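Local coordinates for thiamine phosphate pyrophosphorylase (Bacteroides thetaiotaomicron VPI-5482, PDB 3CEU), which probably catalyses the formation of thiamine phosphate, a step on the pathway to thiamine diphosphate, at residues Thr37-Ser42 with His62-Glu67; Thr20-Glu25 with Leu188-His193; Ala88-Cys93 with Tyr108-Met113. One frame throughout, in Å; residues are numbered along the deposited sequence.

Interaction 1 (Thr37-Ser42 with His62-Glu67); sequences TPAMYS and HFYLKE
Ala39 and His62 bring the two backbones closest, with CA atoms 6.5 Å apart, where the opening turn of helix 39-48 faces a type I beta turn that runs from His62 to Leu65 and passes into helix 65-68. The polar link is a single, very straight bond: His62 NE2 donates to Thr37 O at 2.7 Å, with 178° at the hydrogen. The oxygen lies in the plane of the imidazole and is met almost head-on, in line with its carbonyl bond. The same ring is also packed from above, because Ala39 CB sits over its centre, 3.7 Å from the centroid, in a CH-pi contact. Edge bond and face contact together should fix both the tilt and the spin of the imidazole; its chi1 of -52°, with CG opposite the carbonyl carbon, carries the ring across to the helix start. Ala39 CB is shared, since Tyr64 reaches it edge-on, with OH 3.7 Å from CB. One turn further along, the buried pair Ser42 and Leu65 closes the contact: Leu65 CD1 presses against Ser42 CB at 3.5 Å, a snug fit for two carbons. The hydroxyl of Thr37 is hydrogen-bonded to the carbonyls of Lys34 and Pro35, and Phe11 packs on both Thr37 and Ser42. Glu43, next in helix 39-48, touches Tyr64 and Leu65. The contact ties together two successive strand-to-helix connections, those after strands 29-32 and 57-59, at the C-terminal end of a TIM barrel.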
# COMPACT_ATOMS: atom_id res chain seq x y z
N THR A 37 -4.20 -9.17 15.55
CA THR A 37 -5.23 -10.11 15.13
C THR A 37 -4.71 -11.54 15.03
O THR A 37 -3.59 -11.77 14.59
CB THR A 37 -5.77 -9.68 13.76
OG1 THR A 37 -5.94 -8.25 13.76
CG2 THR A 37 -7.11 -10.33 13.49
N PRO A 38 -5.53 -12.53 15.45
CA PRO A 38 -5.16 -13.95 15.40
C PRO A 38 -4.73 -14.33 13.99
O PRO A 38 -5.46 -14.09 13.03
CB PRO A 38 -6.44 -14.66 15.80
CG PRO A 38 -7.11 -13.68 16.68
CD PRO A 38 -6.90 -12.38 15.97
N ALA A 39 -3.55 -14.94 13.87
CA ALA A 39 -3.03 -15.36 12.57
C ALA A 39 -4.10 -16.07 11.76
O ALA A 39 -4.24 -15.85 10.55
CB ALA A 39 -1.82 -16.26 12.76
N MSE A 40 -4.84 -16.94 12.43
CA MSE A 40 -5.92 -17.71 11.83
C MSE A 40 -6.68 -16.91 10.76
O MSE A 40 -6.84 -17.36 9.62
CB MSE A 40 -6.87 -18.16 12.93
CG MSE A 40 -8.12 -18.89 12.49
SE MSE A 40 -9.41 -18.93 13.95
CE MSE A 40 -8.41 -20.01 15.21
N TYR A 41 -7.15 -15.73 11.13
CA TYR A 41 -7.90 -14.89 10.20
C TYR A 41 -7.11 -14.48 8.95
O TYR A 41 -7.68 -14.37 7.86
CB TYR A 41 -8.44 -13.66 10.93
CG TYR A 41 -9.33 -14.02 12.09
CD1 TYR A 41 -10.37 -14.94 11.93
CD2 TYR A 41 -9.16 -13.43 13.34
CE1 TYR A 41 -11.21 -15.26 12.98
CE2 TYR A 41 -10.01 -13.74 14.41
CZ TYR A 41 -11.03 -14.66 14.22
OH TYR A 41 -11.89 -14.97 15.25
N SER A 42 -5.81 -14.26 9.10
CA SER A 42 -4.99 -13.87 7.96
C SER A 42 -4.88 -15.03 6.99
O SER A 42 -4.89 -14.84 5.78
CB SER A 42 -3.60 -13.43 8.41
OG SER A 42 -3.69 -12.29 9.24
N HIS A 62 2.40 -11.22 11.52
CA HIS A 62 2.72 -12.63 11.32
C HIS A 62 3.55 -12.83 10.07
O HIS A 62 3.07 -13.34 9.05
CB HIS A 62 1.42 -13.42 11.23
CG HIS A 62 0.50 -13.16 12.37
ND1 HIS A 62 0.88 -13.31 13.69
CD2 HIS A 62 -0.79 -12.73 12.40
CE1 HIS A 62 -0.13 -12.99 14.47
NE2 HIS A 62 -1.15 -12.63 13.72
N PHE A 63 4.80 -12.42 10.17
CA PHE A 63 5.74 -12.51 9.07
C PHE A 63 5.94 -13.94 8.57
O PHE A 63 6.37 -14.14 7.43
CB PHE A 63 7.07 -11.87 9.49
CG PHE A 63 6.99 -10.36 9.68
CD1 PHE A 63 7.93 -9.71 10.47
CD2 PHE A 63 6.02 -9.61 9.04
CE1 PHE A 63 7.91 -8.32 10.61
CE2 PHE A 63 5.99 -8.21 9.17
CZ PHE A 63 6.94 -7.57 9.96
N TYR A 64 5.63 -14.93 9.39
CA TYR A 64 5.82 -16.31 8.95
C TYR A 64 4.90 -16.61 7.76
O TYR A 64 5.18 -17.53 6.98
CB TYR A 64 5.52 -17.28 10.08
CG TYR A 64 4.05 -17.62 10.22
CD1 TYR A 64 3.17 -16.76 10.89
CD2 TYR A 64 3.54 -18.79 9.66
CE1 TYR A 64 1.82 -17.06 10.99
CE2 TYR A 64 2.19 -19.09 9.75
CZ TYR A 64 1.34 -18.23 10.42
OH TYR A 64 0.01 -18.55 10.49
N LEU A 65 3.82 -15.85 7.62
CA LEU A 65 2.88 -16.05 6.52
C LEU A 65 3.54 -15.75 5.18
O LEU A 65 3.07 -16.19 4.13
CB LEU A 65 1.67 -15.14 6.68
CG LEU A 65 0.77 -15.42 7.88
CD1 LEU A 65 -0.24 -14.29 8.03
CD2 LEU A 65 0.07 -16.76 7.70
N LYS A 66 4.63 -15.00 5.22
CA LYS A 66 5.35 -14.63 4.01
C LYS A 66 5.75 -15.86 3.19
O LYS A 66 5.46 -15.92 1.99
CB LYS A 66 6.58 -13.80 4.36
CG LYS A 66 7.23 -13.09 3.17
CD LYS A 66 8.15 -14.01 2.37
CE LYS A 66 8.93 -13.21 1.31
NZ LYS A 66 9.80 -14.07 0.46
N GLU A 67 6.39 -16.83 3.83
CA GLU A 67 6.83 -18.06 3.14
C GLU A 67 5.71 -19.10 3.13
O GLU A 67 5.62 -19.95 2.25
CB GLU A 67 8.06 -18.66 3.84
CG GLU A 67 9.26 -17.73 3.96
CD GLU A 67 9.92 -17.43 2.62
OE1 GLU A 67 10.99 -16.79 2.61
OE2 GLU A 67 9.36 -17.84 1.58

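Interaction 2 (Thr20-Glu25 with Leu188-His193); sequences TALFEE and LAVIEH
The closing seam of the helical layer around this TIM barrel, where helix 15-24 meets helix 188-201, is built from Ala21, Leu22 and Glu25 against Val190 and Ile191. The short helical segments run in nearly the same direction, their axes crossing at -26° and coming within 10.2 Å, and no hydrogen bond joins them. Ile191 does most of the work. Its CD1 methyl packs on Ala21 CB at 3.7 Å and on Leu22 CD2 at 3.8 Å, and so meets two consecutive side chains of the partner helix. The bend at chi2 (-55°) turns that methyl out of an extended course. The other branch, CG2, meets Glu25 CG at 3.9 Å, the two side chains crossing at about a right angle. Thus the aliphatic part of Glu25 joins the packing, while its carboxylate makes a long, weak ion pair with Lys195. Val190 adds a looser touch, CG1 to Leu22 CD2 at 4.4 Å. Trp176 and Phe194 also pack on Leu22, and Leu175 on Val190, widening the apolar patch. Such side-by-side packing of the first and last helices is how an eight-stranded beta/alpha barrel closes its outer layer.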
# COMPACT_ATOMS: atom_id res chain seq x y z
N THR A 20 -9.88 -9.74 -4.46
CA THR A 20 -9.65 -10.48 -5.68
C THR A 20 -10.07 -9.64 -6.88
O THR A 20 -9.35 -9.56 -7.89
CB THR A 20 -10.43 -11.79 -5.64
OG1 THR A 20 -10.01 -12.54 -4.49
CG2 THR A 20 -10.20 -12.60 -6.90
N ALA A 21 -11.22 -9.00 -6.75
CA ALA A 21 -11.76 -8.15 -7.80
C ALA A 21 -10.79 -7.00 -8.12
O ALA A 21 -10.67 -6.57 -9.27
CB ALA A 21 -13.13 -7.59 -7.36
N LEU A 22 -10.11 -6.50 -7.08
CA LEU A 22 -9.15 -5.41 -7.25
C LEU A 22 -7.89 -5.95 -7.95
O LEU A 22 -7.29 -5.26 -8.78
CB LEU A 22 -8.80 -4.79 -5.89
CG LEU A 22 -9.95 -4.09 -5.13
CD1 LEU A 22 -9.61 -3.89 -3.66
CD2 LEU A 22 -10.24 -2.75 -5.78
N PHE A 23 -7.48 -7.17 -7.62
CA PHE A 23 -6.31 -7.71 -8.29
C PHE A 23 -6.65 -7.87 -9.78
O PHE A 23 -5.90 -7.45 -10.65
CB PHE A 23 -5.89 -9.06 -7.68
CG PHE A 23 -5.01 -8.92 -6.47
CD1 PHE A 23 -3.82 -8.20 -6.53
CD2 PHE A 23 -5.34 -9.54 -5.27
CE1 PHE A 23 -2.99 -8.09 -5.43
CE2 PHE A 23 -4.51 -9.43 -4.15
CZ PHE A 23 -3.33 -8.70 -4.24
N GLU A 24 -7.82 -8.46 -10.05
CA GLU A 24 -8.28 -8.66 -11.42
C GLU A 24 -8.29 -7.37 -12.25
O GLU A 24 -8.21 -7.42 -13.48
CB GLU A 24 -9.68 -9.29 -11.40
CG GLU A 24 -9.69 -10.78 -11.05
CD GLU A 24 -11.08 -11.33 -10.78
OE1 GLU A 24 -12.02 -11.00 -11.54
OE2 GLU A 24 -11.23 -12.11 -9.81
N GLU A 25 -8.38 -6.22 -11.58
CA GLU A 25 -8.38 -4.93 -12.26
C GLU A 25 -6.99 -4.32 -12.29
O GLU A 25 -6.82 -3.11 -12.50
CB GLU A 25 -9.37 -3.97 -11.60
CG GLU A 25 -10.82 -4.43 -11.68
CD GLU A 25 -11.33 -4.55 -13.11
OE1 GLU A 25 -12.43 -5.11 -13.30
OE2 GLU A 25 -10.66 -4.08 -14.05
N LEU A 188 -19.49 -2.40 -6.02
CA LEU A 188 -19.20 -1.80 -7.31
C LEU A 188 -18.48 -0.46 -7.12
O LEU A 188 -17.46 -0.20 -7.77
CB LEU A 188 -20.50 -1.59 -8.09
CG LEU A 188 -20.69 -2.48 -9.31
CD1 LEU A 188 -22.15 -2.45 -9.78
CD2 LEU A 188 -19.77 -2.00 -10.42
N ALA A 189 -19.01 0.39 -6.24
CA ALA A 189 -18.42 1.70 -5.97
C ALA A 189 -16.93 1.60 -5.63
O ALA A 189 -16.14 2.47 -5.99
CB ALA A 189 -19.17 2.40 -4.83
N VAL A 190 -16.55 0.55 -4.93
CA VAL A 190 -15.15 0.40 -4.59
C VAL A 190 -14.35 0.05 -5.83
O VAL A 190 -13.33 0.67 -6.11
CB VAL A 190 -14.95 -0.68 -3.50
CG1 VAL A 190 -13.46 -1.04 -3.36
CG2 VAL A 190 -15.47 -0.15 -2.17
N ILE A 191 -14.81 -0.93 -6.60
CA ILE A 191 -14.10 -1.33 -7.80
C ILE A 191 -14.08 -0.21 -8.84
O ILE A 191 -13.06 0.03 -9.48
CB ILE A 191 -14.72 -2.58 -8.45
CG1 ILE A 191 -14.98 -3.66 -7.39
CG2 ILE A 191 -13.78 -3.13 -9.54
CD1 ILE A 191 -13.75 -4.01 -6.57
N GLU A 192 -15.20 0.49 -9.00
CA GLU A 192 -15.25 1.57 -9.97
C GLU A 192 -14.32 2.70 -9.57
O GLU A 192 -13.65 3.30 -10.42
CB GLU A 192 -16.69 2.08 -10.14
CG GLU A 192 -17.65 1.01 -10.64
CD GLU A 192 -19.03 1.54 -10.94
OE1 GLU A 192 -19.24 2.11 -12.03
OE2 GLU A 192 -19.93 1.39 -10.08
N HIS A 193 -14.26 2.98 -8.28
CA HIS A 193 -13.40 4.05 -7.79
C HIS A 193 -11.92 3.67 -7.91
O HIS A 193 -11.07 4.55 -8.08
CB HIS A 193 -13.75 4.38 -6.35
CG HIS A 193 -13.01 5.56 -5.81
ND1 HIS A 193 -13.21 6.84 -6.28
CD2 HIS A 193 -12.04 5.65 -4.87
CE1 HIS A 193 -12.38 7.66 -5.66
NE2 HIS A 193 -11.66 6.96 -4.80

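Interaction 3 (Ala88-Cys93 with Tyr108-Met113)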
# COMPACT_ATOMS: atom_id res chain seq x y z
N ALA A 88 14.53 -13.75 3.99
CA ALA A 88 15.07 -13.50 2.66
C ALA A 88 13.90 -13.16 1.77
O ALA A 88 13.10 -14.04 1.42
CB ALA A 88 15.80 -14.74 2.14
N GLY A 89 13.78 -11.89 1.40
CA GLY A 89 12.68 -11.49 0.56
C GLY A 89 12.45 -10.00 0.58
O GLY A 89 13.26 -9.24 1.12
N HIS A 90 11.33 -9.57 0.00
CA HIS A 90 10.98 -8.17 -0.07
C HIS A 90 10.69 -7.60 1.32
O HIS A 90 9.83 -8.10 2.05
CB HIS A 90 9.76 -7.99 -0.98
CG HIS A 90 9.42 -6.57 -1.28
ND1 HIS A 90 8.81 -5.74 -0.36
CD2 HIS A 90 9.62 -5.82 -2.39
CE1 HIS A 90 8.66 -4.54 -0.89
NE2 HIS A 90 9.14 -4.56 -2.12
N VAL A 91 11.42 -6.56 1.69
CA VAL A 91 11.20 -5.93 2.98
C VAL A 91 10.94 -4.46 2.71
O VAL A 91 11.49 -3.91 1.76
CB VAL A 91 12.43 -6.09 3.89
CG1 VAL A 91 13.63 -5.41 3.25
CG2 VAL A 91 12.14 -5.50 5.26
N SER A 92 10.10 -3.84 3.53
CA SER A 92 9.77 -2.43 3.37
C SER A 92 9.38 -1.85 4.72
O SER A 92 9.05 -2.60 5.64
CB SER A 92 8.60 -2.27 2.41
OG SER A 92 7.42 -2.83 2.97
N CYS A 93 9.39 -0.52 4.82
CA CYS A 93 9.03 0.17 6.06
C CYS A 93 8.54 1.59 5.78
O CYS A 93 8.61 2.07 4.65
CB CYS A 93 10.24 0.27 6.99
SG CYS A 93 11.44 1.50 6.47
N TYR A 108 15.94 -0.78 1.93
CA TYR A 108 14.66 -1.46 1.73
C TYR A 108 14.36 -1.50 0.25
O TYR A 108 14.96 -0.76 -0.53
CB TYR A 108 13.55 -0.70 2.46
CG TYR A 108 13.70 -0.72 3.97
CD1 TYR A 108 13.24 -1.81 4.72
CD2 TYR A 108 14.34 0.32 4.64
CE1 TYR A 108 13.42 -1.86 6.10
CE2 TYR A 108 14.53 0.27 6.02
CZ TYR A 108 14.06 -0.82 6.74
OH TYR A 108 14.25 -0.87 8.09
N ASP A 109 13.44 -2.37 -0.14
CA ASP A 109 13.05 -2.47 -1.54
C ASP A 109 12.32 -1.19 -1.91
O ASP A 109 12.39 -0.73 -3.05
CB ASP A 109 12.17 -3.69 -1.72
CG ASP A 109 12.95 -4.97 -1.57
OD1 ASP A 109 13.73 -5.30 -2.49
OD2 ASP A 109 12.82 -5.63 -0.52
N TYR A 110 11.64 -0.63 -0.91
CA TYR A 110 10.93 0.64 -1.04
C TYR A 110 10.41 1.02 0.32
O TYR A 110 10.26 0.16 1.18
CB TYR A 110 9.78 0.61 -2.05
CG TYR A 110 8.61 -0.32 -1.80
CD1 TYR A 110 7.79 -0.20 -0.67
CD2 TYR A 110 8.25 -1.26 -2.76
CE1 TYR A 110 6.64 -0.99 -0.52
CE2 TYR A 110 7.11 -2.05 -2.61
CZ TYR A 110 6.31 -1.91 -1.50
OH TYR A 110 5.18 -2.70 -1.40
N VAL A 111 10.15 2.30 0.52
CA VAL A 111 9.63 2.77 1.78
C VAL A 111 8.43 3.67 1.55
O VAL A 111 8.25 4.21 0.46
CB VAL A 111 10.69 3.59 2.57
CG1 VAL A 111 11.97 2.79 2.73
CG2 VAL A 111 10.96 4.90 1.86
N PHE A 112 7.61 3.80 2.59
CA PHE A 112 6.44 4.67 2.55
C PHE A 112 6.89 6.02 3.08
O PHE A 112 7.88 6.10 3.82
CB PHE A 112 5.34 4.13 3.49
CG PHE A 112 4.54 3.00 2.91
CD1 PHE A 112 4.89 2.42 1.70
CD2 PHE A 112 3.41 2.52 3.57
CE1 PHE A 112 4.15 1.38 1.15
CE2 PHE A 112 2.66 1.48 3.03
CZ PHE A 112 3.03 0.92 1.81
N MSE A 113 6.20 7.08 2.70
CA MSE A 113 6.55 8.40 3.22
C MSE A 113 5.23 9.05 3.62
O MSE A 113 4.31 9.16 2.80
CB MSE A 113 7.26 9.24 2.17
CG MSE A 113 7.97 10.45 2.76
SE MSE A 113 8.54 11.75 1.45
CE MSE A 113 8.08 13.37 2.41
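Asp109 grips the backbone of Val91 at both ends: its carboxylate OD2 accepts the N-H of Val91 at 2.8 Å, and its own N-H goes to Val91 O at 3.1 Å. Further along, Phe112 N donates to Cys93 O at 2.9 Å. These bonds tie strand 90-95 to strand 110-113 and the residue just before it; the two are neighbouring parallel strands of a TIM barrel, in a beta-alpha-beta unit whose crossover carries helix 98-102. The His90 ring lies over Asp109, its plane only 17° from that of the carboxylate, and Asp109 CB stands 3.5 Å from the ring centroid as a CH-pi partner. With CG opposite the backbone N (chi1 -172°), His90 reaches along to the next aromatic group and sets its edge toward the face of Tyr110, an offset edge-to-face pair with centroids 4.6 Å apart and planes at 62°. Replacing His90 with alanine would probably take away the ring that packs on the Tyr110 face and on Asp109 CB, and leave the carboxylate freer to turn away from Val91 N. Tyr110 keeps a second anchor, its OH bonded to His31, while the hydroxyl of Ser92 pairs with His75; Ser92 CB meanwhile packs against the Tyr110 ring. Cys93 and Val111 point to the other face of the sheet from Ser92 and Tyr110. There the Cys93 sulfur sits over the face of the Tyr108 ring, 3.5 Å from the centroid, and also touches Val111 CG1. That tyrosine is flanked as well by Val91, whose CG2 methyl lies in the ring plane, at the edge, 3.9 Å from Tyr108 CD1.

How the interactions relate
All three contacts belong to one closed eight-stranded barrel and its surrounding helices. Interaction 2 joins the first helix to the last, so its loop of chain encloses the other two. Within it, interaction 1 links the connections after the second and third strands, and interaction 3 follows in series, pairing the fifth and sixth strands. Centres of interactions 1 and 3 lie about 18 Å apart, yet they touch where Lys66 reaches Ala88 in a weak hydrogen bond. Interaction 2 is about 11 Å from either at nearest atoms, and lies across the chain's centre from interaction 3. Together they sample barrel wall, beta-alpha loops and the first-to-last helix junction that closes the fold.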